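Local structure of UDP-D-quinovosamine 4-dehydrogenase (Vibrio fischeri, 3NKL) at residues 42-45 / 50-53. The protein probably acts as a UDP-sugar oxidoreductase and lyase of the polysaccharide synthase family, this chain being its Rossmann-like CoA-binding-type domain. Numbering follows the deposited sequence.
Sequences HKTT and TIYR. With SO4 (sulfate ion), chain J; SO4 (sulfate ion), chain K.
His42 reaches across to the backbone of Arg53 at the antiparallel edge of a Rossmann-like sheet, where the loop leading into strand 45-46 runs back along strand 49-52. Its ND1 accepts the Arg53 N-H at 2.9 Å, with the donor 20° out of the ring plane, consistent with a proton on NE2. CG of His42 lies anti to the backbone N (chi1 180°), which carries the imidazole over to the strand's end, where Arg53 CG packs 3.4 Å from ND1. Lys43 N donates to Ile51 O at 2.6 Å, and Ile51 N returns a bond to Thr44 O at 2.9 Å. Thr45 and Thr50 form an antiparallel non-hydrogen-bonded pair, CG2 of Thr45 resting 4.1 Å from CB of Thr50. On its other edge, strand 49-52 pairs in parallel with strand 29-35, Thr50 and Tyr52 hydrogen-bonding to the backbone of Phe34, which Ile51 also touches. Thr44 OG1 bonds to Lys41 O while meeting Ile51 CD1 at 3.5 Å. Tyr56 meets the His42 ring edge-to-face, and its OH hydrogen-bonds to Lys43 NZ. In plane at the His42 ring edge, O1 of a sulfate, probably from the crystallisation liquor, takes bonds from Lys43 NZ and His42 NE2, each 3.1 Å long.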
loop_
_atom_site.group_PDB
_atom_site.type_symbol
_atom_site.label_atom_id
_atom_site.label_comp_id
_atom_site.label_asym_id
_atom_site.label_seq_id
_atom_site.Cartn_x
_atom_site.Cartn_y
_atom_site.Cartn_z
ATOM N N HIS B 42 2.912 -7.827 -11.659
ATOM C CA HIS B 42 3.665 -9.050 -11.889
ATOM C C HIS B 42 4.777 -8.824 -12.903
ATOM O O HIS B 42 4.562 -8.264 -13.979
ATOM C CB HIS B 42 2.755 -10.194 -12.326
ATOM C CG HIS B 42 3.484 -11.478 -12.584
ATOM N ND1 HIS B 42 4.149 -12.171 -11.596
ATOM C CD2 HIS B 42 3.651 -12.197 -13.720
ATOM C CE1 HIS B 42 4.694 -13.259 -12.109
ATOM N NE2 HIS B 42 4.404 -13.299 -13.398
ATOM N N LYS B 43 5.972 -9.246 -12.523
ATOM C CA LYS B 43 7.166 -9.098 -13.337
ATOM C C LYS B 43 7.559 -7.659 -13.676
ATOM O O LYS B 43 8.353 -7.445 -14.584
ATOM C CB LYS B 43 7.081 -9.980 -14.584
ATOM C CG LYS B 43 7.295 -11.457 -14.253
ATOM C CD LYS B 43 7.131 -12.369 -15.471
ATOM C CE LYS B 43 7.693 -13.755 -15.180
ATOM N NZ LYS B 43 7.276 -14.772 -16.183
ATOM N N THR B 44 7.035 -6.680 -12.944
ATOM C CA THR B 44 7.592 -5.330 -13.033
ATOM C C THR B 44 8.792 -5.258 -12.097
ATOM O O THR B 44 9.065 -6.213 -11.370
ATOM C CB THR B 44 6.573 -4.228 -12.701
ATOM O OG1 THR B 44 6.139 -4.349 -11.343
ATOM C CG2 THR B 44 5.362 -4.311 -13.635
ATOM N N THR B 45 9.531 -4.155 -12.119
ATOM C CA THR B 45 10.709 -4.058 -11.261
ATOM C C THR B 45 10.735 -2.761 -10.465
ATOM O O THR B 45 10.352 -1.704 -10.964
ATOM C CB THR B 45 12.015 -4.174 -12.056
ATOM O OG1 THR B 45 12.366 -2.889 -12.581
ATOM C CG2 THR B 45 11.873 -5.179 -13.194
ATOM N N THR B 50 12.749 -7.528 -8.891
ATOM C CA THR B 50 11.478 -7.745 -9.570
ATOM C C THR B 50 10.360 -8.237 -8.630
ATOM O O THR B 50 10.618 -8.783 -7.545
ATOM C CB THR B 50 11.623 -8.530 -10.919
ATOM O OG1 THR B 50 10.879 -9.752 -10.884
ATOM C CG2 THR B 50 13.078 -8.800 -11.240
ATOM N N ILE B 51 9.126 -7.977 -9.049
ATOM C CA ILE B 51 7.913 -8.234 -8.282
ATOM C C ILE B 51 7.166 -9.392 -8.925
ATOM O O ILE B 51 7.035 -9.430 -10.145
ATOM C CB ILE B 51 6.977 -7.002 -8.318
ATOM C CG1 ILE B 51 7.654 -5.767 -7.734
ATOM C CG2 ILE B 51 5.700 -7.265 -7.544
ATOM C CD1 ILE B 51 6.825 -4.509 -7.908
ATOM N N TYR B 52 6.679 -10.337 -8.125
ATOM C CA TYR B 52 6.004 -11.512 -8.675
ATOM C C TYR B 52 4.672 -11.760 -7.985
ATOM O O TYR B 52 4.509 -11.460 -6.807
ATOM C CB TYR B 52 6.855 -12.783 -8.516
ATOM C CG TYR B 52 8.210 -12.735 -9.169
ATOM C CD1 TYR B 52 8.385 -13.176 -10.475
ATOM C CD2 TYR B 52 9.318 -12.259 -8.483
ATOM C CE1 TYR B 52 9.632 -13.145 -11.077
ATOM C CE2 TYR B 52 10.570 -12.230 -9.074
ATOM C CZ TYR B 52 10.714 -12.669 -10.375
ATOM O OH TYR B 52 11.944 -12.622 -10.973
ATOM N N ARG B 53 3.734 -12.343 -8.725
ATOM C CA ARG B 53 2.464 -12.762 -8.158
ATOM C C ARG B 53 2.729 -13.931 -7.214
ATOM O O ARG B 53 3.749 -14.637 -7.349
ATOM C CB ARG B 53 1.500 -13.187 -9.274
ATOM C CG ARG B 53 2.047 -14.354 -10.108
ATOM C CD ARG B 53 0.966 -15.371 -10.480
ATOM N NE ARG B 53 0.375 -15.142 -11.793
ATOM C CZ ARG B 53 -0.860 -15.506 -12.131
ATOM N NH1 ARG B 53 -1.313 -15.260 -13.352
ATOM N NH2 ARG B 53 -1.648 -16.107 -11.249
HETATM S S SO4 J . 3.012 -16.084 -15.670
HETATM O O1 SO4 J . 4.305 -15.403 -15.713
HETATM O O2 SO4 J . 2.562 -16.296 -17.042
HETATM O O3 SO4 J . 3.115 -17.378 -14.994
HETATM O O4 SO4 J . 2.045 -15.251 -14.961
HETATM S S SO4 K . -1.920 -15.920 -7.704
HETATM O O1 SO4 K . -0.580 -15.529 -8.120
HETATM O O2 SO4 K . -2.655 -14.740 -7.223
HETATM O O3 SO4 K . -2.619 -16.487 -8.862
HETATM O O4 SO4 K . -1.851 -16.923 -6.638
#